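PDB 6UH2: short chain dehydrogenase from Leptospira borgpetersenii serovar Hardjo-bovis, which binds NAD+ and probably uses it to interconvert an alcohol and the matching carbonyl compound. Local coordinates for residues I144-G149 with F238-S243; F148-G153 with E171-T176. All coordinates share one frame; numbering follows the deposited sequence.

Interaction 1 (I144-G149 with F238-S243); sequences IILNFG and FFLTSS. With NAD (nicotinamide-adenine-dinucleotide), chain D.
Ile144, the first residue of strand 144-148, packs its two branches against the backbone of Leu240 and Thr241, near the C-terminal part of helix 231-240. CG2, anti to the backbone N, lies 3.5 Å from Leu240 O, while CD1, at the end of the other branch, comes to 3.6 Å from Thr241 O. A beta-branched residue suits the place, since branching at CB is well accommodated by an extended backbone and gives two separate arms. Ile145 turns its side chain the other way, as alternation along a strand requires, yet its carbonyl joins the contact through a water. This water donates to Ile145 O at 3.0 Å and to Leu240 O at 2.9 Å, bridging the strand to Leu240 where their main chains do not bond directly. Leu146 faces Leu240 and Thr241 again. Swinging CG away from its own N (chi1 178°), it sends CD1 to 3.9 Å from Leu240 CD1, the two leucine side chains crossing at about a right angle, and its CB meets Thr241 CG2 at 4.1 Å. Threonine serves both needs here: the methyl joins this apolar patch, while OG1 is hydrogen-bonded to Tyr40 OH and Val237 O. Farther on, Phe148 leaves Leu240 and Thr241 behind and places CD2 3.7 Å from O4D of the nicotinamide ribose of NAD. The contact is thus the layer packing of a Rossmann fold, helix 231-240 and the residues after it lying on one face of the parallel sheet. Strands 93-96 and 197-203 flank strand 144-148 through backbone hydrogen bonds, Leu240 reaches over to Ile201 of the latter, and helix 12-18 packs beside Thr241 through Phe18.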
loop_
_atom_site.group_PDB
_atom_site.type_symbol
_atom_site.label_atom_id
_atom_site.label_comp_id
_atom_site.label_asym_id
_atom_site.label_seq_id
_atom_site.Cartn_x
_atom_site.Cartn_y
_atom_site.Cartn_z
ATOM N N ILE B 144 -11.653 -11.326 -1.097
ATOM C CA ILE B 144 -10.502 -10.500 -1.476
ATOM C C ILE B 144 -9.402 -11.398 -2.032
ATOM O O ILE B 144 -9.040 -12.402 -1.411
ATOM C CB ILE B 144 -9.952 -9.684 -0.289
ATOM C CG1 ILE B 144 -11.037 -8.779 0.306
ATOM C CG2 ILE B 144 -8.721 -8.839 -0.702
ATOM C CD1 ILE B 144 -10.624 -8.155 1.638
ATOM N N ILE B 145 -8.837 -11.009 -3.169
ATOM C CA ILE B 145 -7.715 -11.716 -3.781
ATOM C C ILE B 145 -6.471 -10.844 -3.667
ATOM O O ILE B 145 -6.525 -9.625 -3.878
ATOM C CB ILE B 145 -8.016 -12.067 -5.254
ATOM C CG1 ILE B 145 -9.244 -12.990 -5.344
ATOM C CG2 ILE B 145 -6.802 -12.685 -5.937
ATOM C CD1 ILE B 145 -9.673 -13.320 -6.789
ATOM N N LEU B 146 -5.345 -11.468 -3.337
ATOM C CA LEU B 146 -4.062 -10.768 -3.313
ATOM C C LEU B 146 -3.066 -11.579 -4.123
ATOM O O LEU B 146 -2.787 -12.732 -3.780
ATOM C CB LEU B 146 -3.547 -10.561 -1.883
ATOM C CG LEU B 146 -2.171 -9.874 -1.808
ATOM C CD1 LEU B 146 -2.234 -8.449 -2.390
ATOM C CD2 LEU B 146 -1.618 -9.865 -0.367
ATOM N N ASN B 147 -2.547 -10.980 -5.193
ATOM C CA ASN B 147 -1.575 -11.619 -6.069
ATOM C C ASN B 147 -0.166 -11.165 -5.707
ATOM O O ASN B 147 0.036 -10.196 -4.969
ATOM C CB ASN B 147 -1.895 -11.299 -7.537
ATOM C CG ASN B 147 -3.231 -11.852 -7.961
ATOM O OD1 ASN B 147 -3.632 -12.926 -7.510
ATOM N ND2 ASN B 147 -3.942 -11.121 -8.814
ATOM N N PHE B 148 0.823 -11.881 -6.236
ATOM C CA PHE B 148 2.221 -11.566 -5.968
ATOM C C PHE B 148 2.930 -11.285 -7.287
ATOM O O PHE B 148 3.046 -12.169 -8.144
ATOM C CB PHE B 148 2.901 -12.678 -5.159
ATOM C CG PHE B 148 2.893 -12.400 -3.682
ATOM C CD1 PHE B 148 1.727 -12.560 -2.946
ATOM C CD2 PHE B 148 4.026 -11.904 -3.045
ATOM C CE1 PHE B 148 1.702 -12.258 -1.579
ATOM C CE2 PHE B 148 4.005 -11.601 -1.694
ATOM C CZ PHE B 148 2.841 -11.778 -0.957
ATOM N N GLY B 149 3.348 -10.029 -7.460
ATOM C CA GLY B 149 4.191 -9.650 -8.570
ATOM C C GLY B 149 5.648 -9.750 -8.180
ATOM O O GLY B 149 6.063 -10.713 -7.518
ATOM N N PHE B 238 -1.576 -7.414 5.164
ATOM C CA PHE B 238 -2.711 -7.169 6.053
ATOM C C PHE B 238 -3.521 -5.964 5.588
ATOM O O PHE B 238 -4.759 -5.994 5.596
ATOM C CB PHE B 238 -2.228 -6.952 7.495
ATOM C CG PHE B 238 -1.936 -8.232 8.258
ATOM C CD1 PHE B 238 -1.967 -9.472 7.627
ATOM C CD2 PHE B 238 -1.644 -8.186 9.614
ATOM C CE1 PHE B 238 -1.701 -10.640 8.337
ATOM C CE2 PHE B 238 -1.388 -9.358 10.341
ATOM C CZ PHE B 238 -1.412 -10.585 9.691
ATOM N N PHE B 239 -2.840 -4.890 5.185
ATOM C CA PHE B 239 -3.548 -3.712 4.690
ATOM C C PHE B 239 -4.487 -4.071 3.544
ATOM O O PHE B 239 -5.678 -3.725 3.563
ATOM C CB PHE B 239 -2.543 -2.648 4.248
ATOM C CG PHE B 239 -3.174 -1.463 3.570
ATOM C CD1 PHE B 239 -4.033 -0.633 4.267
ATOM C CD2 PHE B 239 -2.907 -1.184 2.230
ATOM C CE1 PHE B 239 -4.621 0.472 3.649
ATOM C CE2 PHE B 239 -3.485 -0.079 1.604
ATOM C CZ PHE B 239 -4.343 0.745 2.317
ATOM N N LEU B 240 -3.975 -4.776 2.534
ATOM C CA LEU B 240 -4.759 -5.034 1.328
ATOM C C LEU B 240 -5.777 -6.159 1.499
ATOM O O LEU B 240 -6.594 -6.383 0.598
ATOM C CB LEU B 240 -3.833 -5.366 0.148
ATOM C CG LEU B 240 -2.918 -4.223 -0.337
ATOM C CD1 LEU B 240 -1.904 -4.701 -1.390
ATOM C CD2 LEU B 240 -3.779 -3.106 -0.924
ATOM N N THR B 241 -5.760 -6.885 2.610
ATOM C CA THR B 241 -6.755 -7.930 2.817
ATOM C C THR B 241 -7.679 -7.627 3.992
ATOM O O THR B 241 -8.371 -8.528 4.471
ATOM C CB THR B 241 -6.086 -9.294 3.009
ATOM O OG1 THR B 241 -5.207 -9.256 4.148
ATOM C CG2 THR B 241 -5.324 -9.695 1.729
ATOM N N SER B 242 -7.719 -6.376 4.446
ATOM C CA SER B 242 -8.535 -5.963 5.582
ATOM C C SER B 242 -9.409 -4.768 5.200
ATOM O O SER B 242 -9.258 -4.166 4.134
ATOM C CB SER B 242 -7.656 -5.588 6.776
ATOM O OG SER B 242 -6.953 -4.393 6.482
ATOM N N SER B 243 -10.313 -4.400 6.112
ATOM C CA SER B 243 -11.189 -3.252 5.884
ATOM C C SER B 243 -10.442 -1.923 5.838
ATOM O O SER B 243 -11.050 -0.905 5.488
ATOM C CB SER B 243 -12.263 -3.203 6.974
ATOM O OG SER B 243 -11.654 -3.045 8.242
HETATM P PA NAD D . 9.898 -19.786 -2.525
HETATM O O1A NAD D . 10.660 -20.455 -3.696
HETATM O O2A NAD D . 10.520 -19.755 -1.128
HETATM O O5B NAD D . 8.382 -20.392 -2.393
HETATM C C5B NAD D . 7.542 -20.656 -3.501
HETATM C C4B NAD D . 6.589 -21.702 -2.988
HETATM O O4B NAD D . 5.690 -21.962 -4.131
HETATM C C3B NAD D . 7.271 -23.031 -2.626
HETATM O O3B NAD D . 6.795 -23.515 -1.347
HETATM C C2B NAD D . 6.782 -23.978 -3.730
HETATM O O2B NAD D . 6.674 -25.334 -3.274
HETATM C C1B NAD D . 5.437 -23.343 -4.155
HETATM N N9A NAD D . 5.101 -23.888 -5.466
HETATM C C8A NAD D . 5.950 -24.149 -6.541
HETATM N N7A NAD D . 5.305 -24.702 -7.532
HETATM C C5A NAD D . 3.987 -24.836 -7.095
HETATM C C6A NAD D . 2.841 -25.368 -7.676
HETATM N N6A NAD D . 2.839 -25.890 -8.918
HETATM N N1A NAD D . 1.700 -25.333 -6.970
HETATM C C2A NAD D . 1.685 -24.819 -5.739
HETATM N N3A NAD D . 2.735 -24.301 -5.096
HETATM C C4A NAD D . 3.866 -24.330 -5.817
HETATM O O3 NAD D . 9.500 -18.273 -2.943
HETATM P PN NAD D . 9.354 -16.898 -2.112
HETATM O O1N NAD D . 10.670 -16.082 -2.161
HETATM O O2N NAD D . 8.608 -17.225 -0.815
HETATM O O5D NAD D . 8.353 -16.148 -3.233
HETATM C C5D NAD D . 6.964 -16.106 -2.983
HETATM C C4D NAD D . 6.361 -15.187 -4.041
HETATM O O4D NAD D . 7.036 -13.867 -4.062
HETATM C C3D NAD D . 6.616 -15.752 -5.438
HETATM O O3D NAD D . 5.528 -15.436 -6.315
HETATM C C2D NAD D . 7.860 -14.984 -5.979
HETATM O O2D NAD D . 7.893 -14.874 -7.392
HETATM C C1D NAD D . 7.594 -13.600 -5.321
HETATM N N1N NAD D . 8.838 -12.783 -5.088
HETATM C C2N NAD D . 9.880 -13.272 -4.361
HETATM C C3N NAD D . 10.991 -12.488 -4.179
HETATM C C7N NAD D . 12.128 -13.035 -3.387
HETATM O O7N NAD D . 13.181 -12.415 -3.385
HETATM N N7N NAD D . 11.944 -14.184 -2.698
HETATM C C4N NAD D . 11.015 -11.201 -4.744
HETATM C C5N NAD D . 9.958 -10.741 -5.473
HETATM C C6N NAD D . 8.844 -11.561 -5.637
HETATM O O HOH W 1 -6.222 -7.210 -2.114
#

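Interaction 2 (F148-G153 with E171-T176). With NAD (nicotinamide-adenine-dinucleotide), chain D.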
loop_
_atom_site.group_PDB
_atom_site.type_symbol
_atom_site.label_atom_id
_atom_site.label_comp_id
_atom_site.label_asym_id
_atom_site.label_seq_id
_atom_site.Cartn_x
_atom_site.Cartn_y
_atom_site.Cartn_z
ATOM N N PHE B 148 0.823 -11.881 -6.236
ATOM C CA PHE B 148 2.221 -11.566 -5.968
ATOM C C PHE B 148 2.930 -11.285 -7.287
ATOM O O PHE B 148 3.046 -12.169 -8.144
ATOM C CB PHE B 148 2.901 -12.678 -5.159
ATOM C CG PHE B 148 2.893 -12.400 -3.682
ATOM C CD1 PHE B 148 1.727 -12.560 -2.946
ATOM C CD2 PHE B 148 4.026 -11.904 -3.045
ATOM C CE1 PHE B 148 1.702 -12.258 -1.579
ATOM C CE2 PHE B 148 4.005 -11.601 -1.694
ATOM C CZ PHE B 148 2.841 -11.778 -0.957
ATOM N N GLY B 149 3.348 -10.029 -7.460
ATOM C CA GLY B 149 4.191 -9.650 -8.570
ATOM C C GLY B 149 5.648 -9.750 -8.180
ATOM O O GLY B 149 6.063 -10.713 -7.518
ATOM N N SER B 150 6.423 -8.741 -8.575
ATOM C CA SER B 150 7.845 -8.620 -8.294
ATOM C C SER B 150 8.303 -7.268 -8.811
ATOM O O SER B 150 7.738 -6.740 -9.778
ATOM C CB SER B 150 8.661 -9.736 -8.973
ATOM O OG SER B 150 10.050 -9.440 -8.882
ATOM N N ILE B 151 9.348 -6.723 -8.184
ATOM C CA ILE B 151 10.006 -5.573 -8.803
ATOM C C ILE B 151 10.352 -5.864 -10.255
ATOM O O ILE B 151 10.424 -4.946 -11.081
ATOM C CB ILE B 151 11.269 -5.170 -8.019
ATOM C CG1 ILE B 151 12.197 -6.379 -7.846
ATOM C CG2 ILE B 151 10.878 -4.557 -6.679
ATOM C CD1 ILE B 151 13.613 -6.020 -7.385
ATOM N N TYR B 152 10.592 -7.127 -10.597
ATOM C CA TYR B 152 11.012 -7.441 -11.958
ATOM C C TYR B 152 9.838 -7.602 -12.916
ATOM O O TYR B 152 10.059 -7.903 -14.092
ATOM C CB TYR B 152 11.890 -8.698 -11.971
ATOM C CG TYR B 152 13.216 -8.476 -11.268
ATOM C CD1 TYR B 152 13.863 -7.245 -11.340
ATOM C CD2 TYR B 152 13.808 -9.480 -10.519
ATOM C CE1 TYR B 152 15.064 -7.030 -10.688
ATOM C CE2 TYR B 152 15.010 -9.271 -9.863
ATOM C CZ TYR B 152 15.629 -8.045 -9.951
ATOM O OH TYR B 152 16.827 -7.825 -9.304
ATOM N N GLY B 153 8.609 -7.428 -12.443
ATOM C CA GLY B 153 7.488 -7.237 -13.337
ATOM C C GLY B 153 7.185 -5.788 -13.611
ATOM O O GLY B 153 6.234 -5.485 -14.340
ATOM N N GLU B 171 13.830 -13.878 -18.811
ATOM C CA GLU B 171 12.790 -13.181 -19.558
ATOM C C GLU B 171 11.401 -13.631 -19.139
ATOM O O GLU B 171 10.475 -12.817 -19.075
ATOM C CB GLU B 171 12.981 -13.397 -21.062
ATOM C CG GLU B 171 12.731 -14.834 -21.553
ATOM C CD GLU B 171 13.576 -15.854 -20.820
ATOM O OE1 GLU B 171 14.806 -15.705 -20.837
ATOM O OE2 GLU B 171 13.017 -16.786 -20.199
ATOM N N VAL B 172 11.233 -14.924 -18.847
ATOM C CA VAL B 172 9.897 -15.443 -18.593
ATOM C C VAL B 172 9.399 -14.981 -17.228
ATOM O O VAL B 172 8.190 -14.834 -17.018
ATOM C CB VAL B 172 9.888 -16.982 -18.732
ATOM C CG1 VAL B 172 10.781 -17.645 -17.666
ATOM C CG2 VAL B 172 8.468 -17.517 -18.658
ATOM N N TYR B 173 10.311 -14.747 -16.280
ATOM C CA TYR B 173 9.892 -14.181 -14.999
ATOM C C TYR B 173 9.361 -12.764 -15.184
ATOM O O TYR B 173 8.312 -12.410 -14.630
ATOM C CB TYR B 173 11.059 -14.199 -14.014
ATOM C CG TYR B 173 10.663 -13.923 -12.581
ATOM C CD1 TYR B 173 9.994 -14.879 -11.833
ATOM C CD2 TYR B 173 10.963 -12.708 -11.976
ATOM C CE1 TYR B 173 9.642 -14.633 -10.504
ATOM C CE2 TYR B 173 10.609 -12.449 -10.658
ATOM C CZ TYR B 173 9.950 -13.418 -9.929
ATOM O OH TYR B 173 9.589 -13.176 -8.614
ATOM N N ALA B 174 10.064 -11.942 -15.970
ATOM C CA ALA B 174 9.573 -10.600 -16.270
ATOM C C ALA B 174 8.226 -10.660 -16.977
ATOM O O ALA B 174 7.295 -9.925 -16.634
ATOM C CB ALA B 174 10.591 -9.848 -17.131
ATOM N N MET B 175 8.106 -11.546 -17.969
ATOM C CA MET B 175 6.844 -11.698 -18.690
ATOM C C MET B 175 5.706 -12.059 -17.745
ATOM O O MET B 175 4.639 -11.432 -17.771
ATOM C CB MET B 175 6.986 -12.780 -19.758
ATOM C CG MET B 175 7.662 -12.350 -21.051
ATOM S SD MET B 175 7.859 -13.831 -22.071
ATOM C CE MET B 175 7.614 -13.178 -23.731
ATOM N N THR B 176 5.896 -13.096 -16.925
ATOM C CA THR B 176 4.759 -13.584 -16.143
ATOM C C THR B 176 4.422 -12.663 -14.976
ATOM O O THR B 176 3.250 -12.570 -14.589
ATOM C CB THR B 176 4.996 -15.009 -15.620
ATOM O OG1 THR B 176 6.149 -15.041 -14.773
ATOM C CG2 THR B 176 5.179 -15.998 -16.795
HETATM P PA NAD D . 9.898 -19.786 -2.525
HETATM O O1A NAD D . 10.660 -20.455 -3.696
HETATM O O2A NAD D . 10.520 -19.755 -1.128
HETATM O O5B NAD D . 8.382 -20.392 -2.393
HETATM C C5B NAD D . 7.542 -20.656 -3.501
HETATM C C4B NAD D . 6.589 -21.702 -2.988
HETATM O O4B NAD D . 5.690 -21.962 -4.131
HETATM C C3B NAD D . 7.271 -23.031 -2.626
HETATM O O3B NAD D . 6.795 -23.515 -1.347
HETATM C C2B NAD D . 6.782 -23.978 -3.730
HETATM O O2B NAD D . 6.674 -25.334 -3.274
HETATM C C1B NAD D . 5.437 -23.343 -4.155
HETATM N N9A NAD D . 5.101 -23.888 -5.466
HETATM C C8A NAD D . 5.950 -24.149 -6.541
HETATM N N7A NAD D . 5.305 -24.702 -7.532
HETATM C C5A NAD D . 3.987 -24.836 -7.095
HETATM C C6A NAD D . 2.841 -25.368 -7.676
HETATM N N6A NAD D . 2.839 -25.890 -8.918
HETATM N N1A NAD D . 1.700 -25.333 -6.970
HETATM C C2A NAD D . 1.685 -24.819 -5.739
HETATM N N3A NAD D . 2.735 -24.301 -5.096
HETATM C C4A NAD D . 3.866 -24.330 -5.817
HETATM O O3 NAD D . 9.500 -18.273 -2.943
HETATM P PN NAD D . 9.354 -16.898 -2.112
HETATM O O1N NAD D . 10.670 -16.082 -2.161
HETATM O O2N NAD D . 8.608 -17.225 -0.815
HETATM O O5D NAD D . 8.353 -16.148 -3.233
HETATM C C5D NAD D . 6.964 -16.106 -2.983
HETATM C C4D NAD D . 6.361 -15.187 -4.041
HETATM O O4D NAD D . 7.036 -13.867 -4.062
HETATM C C3D NAD D . 6.616 -15.752 -5.438
HETATM O O3D NAD D . 5.528 -15.436 -6.315
HETATM C C2D NAD D . 7.860 -14.984 -5.979
HETATM O O2D NAD D . 7.893 -14.874 -7.392
HETATM C C1D NAD D . 7.594 -13.600 -5.321
HETATM N N1N NAD D . 8.838 -12.783 -5.088
HETATM C C2N NAD D . 9.880 -13.272 -4.361
HETATM C C3N NAD D . 10.991 -12.488 -4.179
HETATM C C7N NAD D . 12.128 -13.035 -3.387
HETATM O O7N NAD D . 13.181 -12.415 -3.385
HETATM N N7N NAD D . 11.944 -14.184 -2.698
HETATM C C4N NAD D . 11.015 -11.201 -4.744
HETATM C C5N NAD D . 9.958 -10.741 -5.473
HETATM C C6N NAD D . 8.844 -11.561 -5.637
HETATM O O HOH W 2 11.873 -11.197 -7.771
#
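Packing of side chains and loop backbone, with a water bridge, joins Ser150 and Tyr152, in the loop after strand 144-148, to Tyr173 and Ala174 in the first turns of helix 171-191, beside the nicotinamide end of NAD. Ser150 OG lies 3.5 Å from Tyr173 CE2, at the edge of the ring and near its plane. A water links that OG (2.8 Å) to Tyr173 OH (3.1 Å). The serine also accepts from Tyr152 N in a nearly straight bond, N-H...O 169°. This is an ST turn, for which serine is well suited: a short side chain whose hydroxyl can close the turn to Tyr152 N and still meet the water. Tyr173, Lys177 one helical turn on, and Ser150 match the Ser-Tyr-Lys group characteristic of the SDR family, and their catalytic role is probably as in relatives. Pointing opposite to the main-chain N (chi1 -167°), the Tyr173 side chain extends from the helix and brings OH to 2.7 Å from NAD O2D, a hydrogen bond to the nicotinamide ribose, with O2D at the ring edge and in its plane. Lys177 NZ bonds both NAD and Phe148 O. Along the ring edge, Tyr152 CB sits 4.1 Å from Tyr173 CD2. Beyond it Tyr152 O takes a CA-H...O contact from Ala174 CA at 3.5 Å, with Ala174 CB close by; a small residue lets the loop backbone come this near the helix.

In the fold
Interactions 1 and 2 draw on consecutive residues of one strand and the loop after it and share Phe148 and Gly149, with centres about 18 Å apart. Interaction 1 involves the earlier part of strand 144-148, where it meets helix 231-240 and the residues after it; interaction 2 takes over past the strand's C-terminal end, where the chain turns toward helix 171-191. NAD lies at that C-terminal end, as in Rossmann folds generally, and the shared residues line its pocket: Gly149 O is 3.5 Å from C6N of the nicotinamide ring. The side chain of Leu146 is about 8 Å from that of Cys97 in the NAD site, so the packing of interaction 1 stands back from the cofactor, whereas interaction 2 is part of its pocket.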